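Local coordinates for protein arabinan endo-1,5-alpha-l-arabinosidase A (Cellvibrio cellulosa, PDB 1GYH) that catalyses the hydrolysis of alpha-1,5-arabinofuranosyl bonds in linear arabinan, releasing almost exclusively arabinotriose during plant cell wall degradation, at residues Tyr203-Ala207 with Trp296-Pro302; Cys212-Ser218 with Tyr279-Tyr285; Tyr220-Val224 with Gly247-Lys252. All coordinates share one frame; numbering follows the deposited sequence. Where two conformers were deposited one is given.

In the fold
All three contacts involve two consecutive blades of the five-bladed propeller, the sheet of strands 191-199, 202-209, 221-227 and 248-251 and the sheet of strands 257-268, 271-280, 286-296 and 302-303. Their segments are concentric along the chain: contact 1 encloses contact 2, which encloses contact 3. Contact 3 pairs two strands within the first sheet, whereas contacts 1 and 2 join the two blades. Contacts 1 and 3 have centres about 11 Å apart and touch, Ala-207 O lying 3.0 Å from Val-223 N. Contact 2 lies about 28 Å from contact 1 and 18 Å from contact 3, centre to centre, near residues implicated in substrate binding.

Contact 1: residues Tyr203-Ala207 with Trp296-Pro302; sequences YYLFA and WDGEGWP
Tyr-204 and Trp-296 form the aromatic part of a buried contact between neighbouring blades of the five-bladed beta-propeller: strand 202-209 of one sheet meets the turn that links strands 286-296 and 302-303 of the next. The ring pair is edge-to-face, its centroids 4.9 Å apart and its planes at 60°. Trp-296 presents one corner of its six-membered ring, and CZ3 stands over the centre of the Tyr-204 ring, 3.7 Å from Tyr-204 CZ. The two side chains run past each other in opposite directions. In Tyr-204, CG lies beside the backbone N and anti to the carbonyl carbon (chi1 -66°), which carries the ring toward the turn, where its hydroxyl meets Gly-300. The indole is also held at its nitrogen, since Trp-296 NE1 is hydrogen-bonded to Asp-272.

Pro-302 touches both aromatic residues of the strand: its CD lies 4.0 Å from Tyr-204 CE2, and its CG comes to 4.3 Å from Phe-206 CE1, both obliquely. Pro-302 CA also lies over one face of the indole, toward its rim, so the proline packs against both tyrosine and tryptophan.

The turn itself is a type I beta turn from Asp-297 to Gly-300, closed by Gly-300 N to Asp-297 O at 3.1 Å. Asp-297 OD1 accepts the N-H of Trp-301 at 2.9 Å, from above the carboxylate plane, which ties the turn's exit back to its start. Gly-300 has a positive phi of 90°, and its carbonyl points to the strand of the other blade. Arg-226 adds a hydrogen bond to Glu-299 O and a weak one to Gly-300 O. Between the two segments the hydrogen bond is that of Tyr-204 OH, which donates to Gly-300 O, at the ring edge and near its plane, 2.6 Å away.

Contact 2: residues Cys212-Ser218 with Tyr279-Tyr285; sequences CCRKGDS and YEAADNY
Tyr-285 and Tyr-279 both carry CG beside the backbone N and anti to the carbonyl carbon (chi1 -54° and -55°), which turns both rings toward the loop 212-218. Tyr-285 lies flat against the backbone of that loop: Lys-215 CA is 3.7 Å from Tyr-285 CG, and Gly-216 N is 3.7 Å from Tyr-285 CZ, both over the same face. Lys-215 CB adds a CH-pi contact, 4.3 Å from the ring centroid, while the rest of that side chain bends to bring NZ to 3.7 Å from Asn-284 O. The phenol thus lies between backbone atoms of Lys-215 and Gly-216 on one face and Ala-281 CA, from its own segment, on the other.

Tyr-279 reaches instead to the vicinal disulfide of Cys-212 and Cys-213, its OH 3.4 Å from Cys-212 CB. The hydroxyl is hydrogen-bonded to His-8 NE2, and His-8 also touches Cys-213. Within the loop, Arg-214 N donates to Ser-218 OG at 3.0 Å, a bond that spans Lys-215 to Asp-217.

This end of the propeller borders the active site: the side chain of Cys-212 is about 4 Å from that of Glu-192, the probable proton donor. The contact joins the connection between strands 202-209 and 221-227 to the turn between strands 271-280 and 286-296, with Val-258 of strand 257-268 packed against Tyr-285.

Contact 3: residues Tyr220-Val224 with Gly247-Lys252; sequences YHLVV and GSLLIK
The imidazole of His-221 is the flat side chain in this contact; Leu-249 CD1 lies 4.0 Å from His-221 CD2, oblique to the ring, the two side chains crossing at about a right angle. His-221 CG lies between the backbone N and the carbonyl carbon (chi1 65°), the rotamer in which CD2 meets Leu-249 and ND1 is hydrogen-bonded to Thr-219 O. At the base of the side chain, His-221 CB lies 3.9 Å from Lys-252 CB.

The backbones pair antiparallel, but not in unbroken register. Leu-250 and Ile-251 both lie opposite Leu-222, a classic beta bulge in strand 248-251, the outermost strand of this propeller blade. Leu-222 uses both its backbone polar groups there: its N donates to Ile-251 O at 3.0 Å, almost straight at the hydrogen (173°), and its O receives Leu-250 N at 2.9 Å. Beyond the bulge, Val-224 N donates to Ser-248 O at 2.8 Å and Ser-248 N to Val-224 O at 3.0 Å, a hydrogen-bonded pair.

Leu-222 and Ile-251 run side by side, pointing the same way, with Leu-222 CD1 3.8 Å from Ile-251 CG2, while Leu-276 and Leu-274 of strand 271-280 pack on Leu-222 and Leu-250 respectively.

Contact 1: residues Tyr203-Ala207 with Trp296-Pro302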
loop_
_atom_site.group_PDB
_atom_site.type_symbol
_atom_site.label_atom_id
_atom_site.label_comp_id
_atom_site.label_asym_id
_atom_site.label_seq_id
_atom_site.Cartn_x
_atom_site.Cartn_y
_atom_site.Cartn_z
ATOM N N TYR A 203 -15.773 7.598 0.155
ATOM C CA TYR A 203 -14.427 7.076 -0.018
ATOM C C TYR A 203 -13.764 7.027 1.357
ATOM O O TYR A 203 -13.798 8.014 2.094
ATOM C CB TYR A 203 -13.604 7.954 -0.952
ATOM C CG TYR A 203 -14.053 7.918 -2.379
ATOM C CD1 TYR A 203 -15.102 8.733 -2.812
ATOM C CD2 TYR A 203 -13.475 7.048 -3.303
ATOM C CE1 TYR A 203 -15.542 8.694 -4.133
ATOM C CE2 TYR A 203 -13.916 6.996 -4.609
ATOM C CZ TYR A 203 -14.941 7.828 -5.023
ATOM O OH TYR A 203 -15.400 7.789 -6.320
ATOM N N TYR A 204 -13.171 5.894 1.699
ATOM C CA TYR A 204 -12.459 5.755 2.972
ATOM C C TYR A 204 -10.940 5.704 2.730
ATOM O O TYR A 204 -10.461 4.834 2.012
ATOM C CB TYR A 204 -12.891 4.519 3.757
ATOM C CG TYR A 204 -14.347 4.617 4.220
ATOM C CD1 TYR A 204 -15.393 4.373 3.333
ATOM C CD2 TYR A 204 -14.662 4.991 5.521
ATOM C CE1 TYR A 204 -16.732 4.472 3.759
ATOM C CE2 TYR A 204 -16.019 5.118 5.941
ATOM C CZ TYR A 204 -17.028 4.852 5.066
ATOM O OH TYR A 204 -18.347 5.001 5.478
ATOM N N LEU A 205 -10.225 6.622 3.379
ATOM C CA LEU A 205 -8.746 6.699 3.308
ATOM C C LEU A 205 -8.189 6.058 4.541
ATOM O O LEU A 205 -8.416 6.546 5.670
ATOM C CB LEU A 205 -8.278 8.159 3.205
ATOM C CG LEU A 205 -6.748 8.394 3.360
ATOM C CD1 LEU A 205 -5.990 7.641 2.333
ATOM C CD2 LEU A 205 -6.464 9.871 3.280
ATOM N N PHE A 206 -7.489 4.947 4.340
ATOM C CA PHE A 206 -6.735 4.302 5.380
ATOM C C PHE A 206 -5.255 4.797 5.310
ATOM O O PHE A 206 -4.730 4.999 4.237
ATOM C CB PHE A 206 -6.728 2.771 5.179
ATOM C CG PHE A 206 -8.105 2.131 5.195
ATOM C CD1 PHE A 206 -8.667 1.689 6.368
ATOM C CD2 PHE A 206 -8.819 1.965 4.021
ATOM C CE1 PHE A 206 -9.947 1.131 6.382
ATOM C CE2 PHE A 206 -10.106 1.395 4.042
ATOM C CZ PHE A 206 -10.639 0.962 5.207
ATOM N N ALA A 207 -4.621 4.933 6.461
ATOM C CA ALA A 207 -3.224 5.346 6.553
ATOM C C ALA A 207 -2.571 4.716 7.762
ATOM O O ALA A 207 -3.228 4.372 8.754
ATOM C CB ALA A 207 -3.126 6.887 6.641
ATOM N N TRP A 296 -18.905 -2.674 9.464
ATOM C CA TRP A 296 -19.281 -1.249 9.466
ATOM C C TRP A 296 -20.286 -0.989 10.569
ATOM O O TRP A 296 -21.279 -1.702 10.681
ATOM C CB TRP A 296 -19.820 -0.812 8.077
ATOM C CG TRP A 296 -18.876 -1.218 6.974
ATOM C CD1 TRP A 296 -18.787 -2.447 6.413
ATOM C CD2 TRP A 296 -17.817 -0.438 6.395
ATOM N NE1 TRP A 296 -17.762 -2.485 5.498
ATOM C CE2 TRP A 296 -17.142 -1.266 5.476
ATOM C CE3 TRP A 296 -17.358 0.879 6.571
ATOM C CZ2 TRP A 296 -16.078 -0.822 4.709
ATOM C CZ3 TRP A 296 -16.286 1.313 5.821
ATOM C CH2 TRP A 296 -15.657 0.468 4.906
ATOM N N ASP A 297 -20.025 0.026 11.395
ATOM C CA ASP A 297 -20.836 0.314 12.562
ATOM C C ASP A 297 -22.019 1.222 12.228
ATOM O O ASP A 297 -22.180 1.634 11.092
ATOM C CB ASP A 297 -19.990 0.869 13.753
ATOM C CG ASP A 297 -19.419 2.297 13.536
ATOM O OD1 ASP A 297 -19.876 3.091 12.651
ATOM O OD2 ASP A 297 -18.463 2.705 14.281
ATOM N N GLY A 298 -22.831 1.488 13.243
ATOM C CA GLY A 298 -24.058 2.294 13.148
ATOM C C GLY A 298 -23.876 3.740 12.734
ATOM O O GLY A 298 -24.830 4.381 12.301
ATOM N N GLU A 299 -22.638 4.250 12.840
ATOM C CA GLU A 299 -22.291 5.603 12.389
ATOM C C GLU A 299 -21.563 5.648 11.030
ATOM O O GLU A 299 -21.128 6.714 10.595
ATOM C CB GLU A 299 -21.459 6.318 13.470
ATOM C CG GLU A 299 -22.190 6.568 14.786
ATOM C CD GLU A 299 -22.428 5.322 15.631
ATOM O OE1 GLU A 299 -21.508 4.493 15.766
ATOM O OE2 GLU A 299 -23.552 5.161 16.194
ATOM N N GLY A 300 -21.397 4.507 10.371
ATOM C CA GLY A 300 -20.823 4.472 9.046
ATOM C C GLY A 300 -19.288 4.332 9.001
ATOM O O GLY A 300 -18.693 4.715 7.998
ATOM N N TRP A 301 -18.683 3.802 10.067
ATOM C CA TRP A 301 -17.211 3.667 10.209
ATOM C C TRP A 301 -16.785 2.201 10.232
ATOM O O TRP A 301 -17.482 1.327 10.818
ATOM C CB TRP A 301 -16.684 4.410 11.471
ATOM C CG TRP A 301 -16.964 5.859 11.378
ATOM C CD1 TRP A 301 -18.066 6.490 11.858
ATOM C CD2 TRP A 301 -16.192 6.854 10.714
ATOM N NE1 TRP A 301 -18.032 7.822 11.540
ATOM C CE2 TRP A 301 -16.895 8.065 10.818
ATOM C CE3 TRP A 301 -14.953 6.851 10.034
ATOM C CZ2 TRP A 301 -16.404 9.252 10.310
ATOM C CZ3 TRP A 301 -14.484 8.040 9.519
ATOM C CH2 TRP A 301 -15.207 9.209 9.640
ATOM N N PRO A 302 -15.638 1.907 9.636
ATOM C CA PRO A 302 -15.142 0.532 9.614
ATOM C C PRO A 302 -14.722 0.064 10.976
ATOM O O PRO A 302 -14.308 0.868 11.829
ATOM C CB PRO A 302 -13.932 0.575 8.654
ATOM C CG PRO A 302 -13.471 2.006 8.663
ATOM C CD PRO A 302 -14.723 2.851 8.958
#

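Contact 2: residues Cys212-Ser218 with Tyr279-Tyr285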
loop_
_atom_site.group_PDB
_atom_site.type_symbol
_atom_site.label_atom_id
_atom_site.label_comp_id
_atom_site.label_asym_id
_atom_site.label_seq_id
_atom_site.Cartn_x
_atom_site.Cartn_y
_atom_site.Cartn_z
ATOM N N CYS A 212 7.152 1.613 11.889
ATOM C CA CYS A 212 7.331 0.208 11.539
ATOM C C CYS A 212 8.769 -0.288 11.775
ATOM O O CYS A 212 9.705 0.493 12.109
ATOM C CB CYS A 212 7.014 0.000 10.063
ATOM S SG CYS A 212 8.383 0.400 8.908
ATOM N N CYS A 213 8.923 -1.600 11.675
ATOM C CA CYS A 213 10.236 -2.212 11.451
ATOM C C CYS A 213 11.190 -2.067 12.653
ATOM O O CYS A 213 12.405 -2.058 12.452
ATOM C CB CYS A 213 10.888 -1.576 10.200
ATOM S SG CYS A 213 9.874 -1.089 8.739
ATOM N N ARG A 214 10.694 -1.934 13.888
ATOM C CA ARG A 214 11.584 -1.838 15.056
ATOM C C ARG A 214 11.287 -2.697 16.295
ATOM O O ARG A 214 11.469 -2.260 17.466
ATOM C CB ARG A 214 11.907 -0.402 15.465
ATOM C CG ARG A 214 10.816 0.492 15.746
ATOM C CD ARG A 214 10.948 1.727 14.889
ATOM N NE ARG A 214 12.012 2.665 15.293
ATOM C CZ ARG A 214 12.725 3.437 14.449
ATOM N NH1 ARG A 214 12.551 3.369 13.127
ATOM N NH2 ARG A 214 13.631 4.288 14.940
ATOM N N LYS A 215 10.958 -3.951 16.014
ATOM C CA LYS A 215 10.888 -4.967 17.042
ATOM C C LYS A 215 9.938 -4.542 18.172
ATOM O O LYS A 215 8.807 -4.086 17.900
ATOM C CB LYS A 215 12.301 -5.280 17.568
ATOM C CG LYS A 215 13.366 -5.358 16.467
ATOM C CD LYS A 215 13.076 -6.382 15.399
ATOM C CE LYS A 215 13.875 -7.632 15.557
ATOM N NZ LYS A 215 14.210 -8.163 14.175
ATOM N N GLY A 216 10.405 -4.664 19.411
ATOM C CA GLY A 216 9.624 -4.381 20.600
ATOM C C GLY A 216 9.172 -2.941 20.728
ATOM O O GLY A 216 8.304 -2.653 21.542
ATOM N N ASP A 217 9.742 -2.040 19.932
ATOM C CA ASP A 217 9.432 -0.605 20.039
ATOM C C ASP A 217 8.530 -0.088 18.919
ATOM O O ASP A 217 8.308 1.129 18.825
ATOM C CB ASP A 217 10.724 0.244 20.027
ATOM C CG ASP A 217 11.628 -0.030 21.190
ATOM O OD1 ASP A 217 11.120 -0.349 22.301
ATOM O OD2 ASP A 217 12.886 0.071 21.058
ATOM N N SER A 218 8.018 -0.979 18.065
ATOM C CA SER A 218 7.181 -0.535 16.952
ATOM C C SER A 218 5.867 0.045 17.476
ATOM O O SER A 218 5.286 -0.494 18.419
ATOM C CB SER A 218 6.892 -1.670 15.969
ATOM O OG SER A 218 8.083 -2.170 15.366
ATOM N N TYR A 279 3.710 -7.729 13.104
ATOM C CA TYR A 279 4.975 -8.298 13.605
ATOM C C TYR A 279 4.771 -9.235 14.808
ATOM O O TYR A 279 4.344 -8.797 15.885
ATOM C CB TYR A 279 5.960 -7.138 13.961
ATOM C CG TYR A 279 6.225 -6.135 12.825
ATOM C CD1 TYR A 279 7.087 -6.442 11.740
ATOM C CD2 TYR A 279 5.640 -4.879 12.818
ATOM C CE1 TYR A 279 7.309 -5.516 10.692
ATOM C CE2 TYR A 279 5.871 -3.958 11.767
ATOM C CZ TYR A 279 6.726 -4.263 10.708
ATOM O OH TYR A 279 6.964 -3.326 9.648
ATOM N N GLU A 280 5.124 -10.502 14.659
ATOM C CA GLU A 280 4.804 -11.519 15.644
ATOM C C GLU A 280 5.858 -11.580 16.713
ATOM O O GLU A 280 6.965 -12.092 16.461
ATOM C CB GLU A 280 4.707 -12.913 14.986
ATOM C CG GLU A 280 4.079 -13.965 15.887
ATOM C CD GLU A 280 3.806 -15.298 15.195
ATOM O OE1 GLU A 280 4.169 -15.499 14.020
ATOM O OE2 GLU A 280 3.221 -16.175 15.870
ATOM N N ALA A 281 5.499 -11.153 17.926
ATOM C CA ALA A 281 6.451 -11.094 19.014
ATOM C C ALA A 281 7.056 -12.441 19.366
ATOM O O ALA A 281 8.220 -12.503 19.731
ATOM C CB ALA A 281 5.833 -10.458 20.245
ATOM N N ALA A 282 6.293 -13.531 19.263
ATOM C CA ALA A 282 6.787 -14.855 19.606
ATOM C C ALA A 282 7.725 -15.471 18.542
ATOM O O ALA A 282 8.270 -16.547 18.763
ATOM C CB ALA A 282 5.605 -15.816 19.873
ATOM N N ASP A 283 7.886 -14.800 17.404
ATOM C CA ASP A 283 8.720 -15.280 16.286
ATOM C C ASP A 283 9.689 -14.168 15.836
ATOM O O ASP A 283 9.669 -13.771 14.685
ATOM C CB ASP A 283 7.823 -15.708 15.104
ATOM C CG ASP A 283 8.596 -16.370 13.964
ATOM O OD1 ASP A 283 9.667 -16.968 14.223
ATOM O OD2 ASP A 283 8.188 -16.371 12.776
ATOM N N ASN A 284 10.536 -13.676 16.748
ATOM C CA ASN A 284 11.469 -12.581 16.424
ATOM C C ASN A 284 10.909 -11.346 15.716
ATOM O O ASN A 284 11.595 -10.722 14.891
ATOM C CB ASN A 284 12.616 -13.120 15.568
ATOM C CG ASN A 284 13.330 -14.262 16.222
ATOM O OD1 ASN A 284 13.835 -14.115 17.346
ATOM N ND2 ASN A 284 13.348 -15.442 15.553
ATOM N N TYR A 285 9.660 -10.994 15.996
ATOM C CA TYR A 285 8.989 -9.867 15.333
ATOM C C TYR A 285 8.937 -9.953 13.814
ATOM O O TYR A 285 8.883 -8.930 13.123
ATOM C CB TYR A 285 9.547 -8.492 15.813
ATOM C CG TYR A 285 9.505 -8.348 17.329
ATOM C CD1 TYR A 285 8.356 -7.865 17.984
ATOM C CD2 TYR A 285 10.581 -8.710 18.109
ATOM C CE1 TYR A 285 8.295 -7.761 19.343
ATOM C CE2 TYR A 285 10.526 -8.612 19.473
ATOM C CZ TYR A 285 9.374 -8.145 20.091
ATOM O OH TYR A 285 9.333 -8.057 21.461
#

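Contact 3: residues Tyr220-Val224 with Gly247-Lys252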
loop_
_atom_site.group_PDB
_atom_site.type_symbol
_atom_site.label_atom_id
_atom_site.label_comp_id
_atom_site.label_asym_id
_atom_site.label_seq_id
_atom_site.Cartn_x
_atom_site.Cartn_y
_atom_site.Cartn_z
ATOM N N TYR A 220 3.586 1.206 14.969
ATOM C CA TYR A 220 2.820 1.189 13.714
ATOM C C TYR A 220 1.358 0.737 13.982
ATOM O O TYR A 220 1.118 -0.241 14.669
ATOM C CB TYR A 220 3.446 0.219 12.724
ATOM C CG TYR A 220 3.456 0.537 11.243
ATOM C CD1 TYR A 220 3.791 1.791 10.760
ATOM C CD2 TYR A 220 3.258 -0.474 10.312
ATOM C CE1 TYR A 220 3.849 2.060 9.400
ATOM C CE2 TYR A 220 3.324 -0.221 8.926
ATOM C CZ TYR A 220 3.646 1.052 8.483
ATOM O OH TYR A 220 3.753 1.342 7.127
ATOM N N HIS A 221 0.425 1.498 13.442
ATOM C CA HIS A 221 -1.028 1.186 13.546
ATOM C C HIS A 221 -1.816 1.868 12.435
ATOM O O HIS A 221 -1.263 2.660 11.662
ATOM C CB HIS A 221 -1.574 1.583 14.925
ATOM C CG HIS A 221 -1.546 3.056 15.214
ATOM N ND1 HIS A 221 -0.386 3.741 15.515
ATOM C CD2 HIS A 221 -2.549 3.970 15.277
ATOM C CE1 HIS A 221 -0.677 5.014 15.750
ATOM N NE2 HIS A 221 -1.989 5.170 15.641
ATOM N N LEU A 222 -3.115 1.547 12.343
ATOM C CA LEU A 222 -3.967 2.055 11.263
ATOM C C LEU A 222 -5.032 3.017 11.771
ATOM O O LEU A 222 -5.689 2.757 12.782
ATOM C CB LEU A 222 -4.657 0.902 10.555
ATOM C CG LEU A 222 -3.774 -0.116 9.834
ATOM C CD1 LEU A 222 -4.617 -1.232 9.221
ATOM C CD2 LEU A 222 -2.996 0.595 8.710
ATOM N N VAL A 223 -5.175 4.106 11.031
ATOM C CA VAL A 223 -6.204 5.111 11.206
ATOM C C VAL A 223 -6.982 5.285 9.900
ATOM O O VAL A 223 -6.561 4.821 8.808
ATOM C CB VAL A 223 -5.638 6.509 11.635
ATOM C CG1 VAL A 223 -4.946 6.399 12.986
ATOM C CG2 VAL A 223 -4.732 7.107 10.602
ATOM N N VAL A 224 -8.146 5.939 10.026
ATOM C CA VAL A 224 -9.075 6.093 8.894
ATOM C C VAL A 224 -9.801 7.453 8.935
ATOM O O VAL A 224 -10.040 8.019 10.006
ATOM C CB VAL A 224 -10.142 4.885 8.883
ATOM C CG1 VAL A 224 -11.141 5.020 10.007
ATOM C CG2 VAL A 224 -10.879 4.823 7.560
ATOM N N GLY A 247 -7.604 11.603 12.085
ATOM C CA GLY A 247 -7.578 10.175 11.803
ATOM C C GLY A 247 -8.087 9.403 13.014
ATOM O O GLY A 247 -7.597 9.576 14.161
ATOM N N SER A 248 -9.067 8.523 12.779
ATOM C CA SER A 248 -9.618 7.692 13.838
ATOM C C SER A 248 -9.008 6.307 13.809
ATOM O O SER A 248 -8.856 5.696 12.757
ATOM C CB SER A 248 -11.153 7.567 13.709
ATOM O OG SER A 248 -11.774 8.835 13.926
ATOM N N LEU A 249 -8.722 5.803 15.004
ATOM C CA LEU A 249 -8.184 4.466 15.192
ATOM C C LEU A 249 -9.046 3.355 14.585
ATOM O O LEU A 249 -10.240 3.267 14.866
ATOM C CB LEU A 249 -7.923 4.180 16.678
ATOM C CG LEU A 249 -7.469 2.741 16.991
ATOM C CD1 LEU A 249 -6.117 2.477 16.369
ATOM C CD2 LEU A 249 -7.445 2.417 18.485
ATOM N N LEU A 250 -8.427 2.514 13.766
ATOM C CA LEU A 250 -9.059 1.281 13.270
ATOM C C LEU A 250 -8.583 0.027 14.004
ATOM O O LEU A 250 -9.383 -0.781 14.491
ATOM C CB LEU A 250 -8.809 1.123 11.776
ATOM C CG LEU A 250 -9.371 -0.165 11.144
ATOM C CD1 LEU A 250 -10.912 -0.191 11.314
ATOM C CD2 LEU A 250 -9.007 -0.277 9.711
ATOM N N ILE A 251 -7.263 -0.156 14.072
ATOM C CA ILE A 251 -6.681 -1.280 14.780
ATOM C C ILE A 251 -5.229 -0.924 15.109
ATOM O O ILE A 251 -4.523 -0.324 14.272
ATOM C CB ILE A 251 -6.742 -2.584 13.954
ATOM C CG1 ILE A 251 -6.205 -3.793 14.737
ATOM C CG2 ILE A 251 -6.115 -2.415 12.507
ATOM C CD1 ILE A 251 -6.565 -5.184 14.075
ATOM N N LYS A 252 -4.854 -1.312 16.321
ATOM C CA LYS A 252 -3.506 -1.227 16.861
ATOM C C LYS A 252 -3.068 -2.568 17.417
ATOM O O LYS A 252 -3.842 -3.519 17.551
ATOM C CB LYS A 252 -3.387 -0.161 17.945
ATOM C CG LYS A 252 -4.193 -0.386 19.243
ATOM C CD LYS A 252 -4.133 0.814 20.234
ATOM C CE LYS A 252 -4.989 0.506 21.492
ATOM N NZ LYS A 252 -4.668 1.343 22.695
#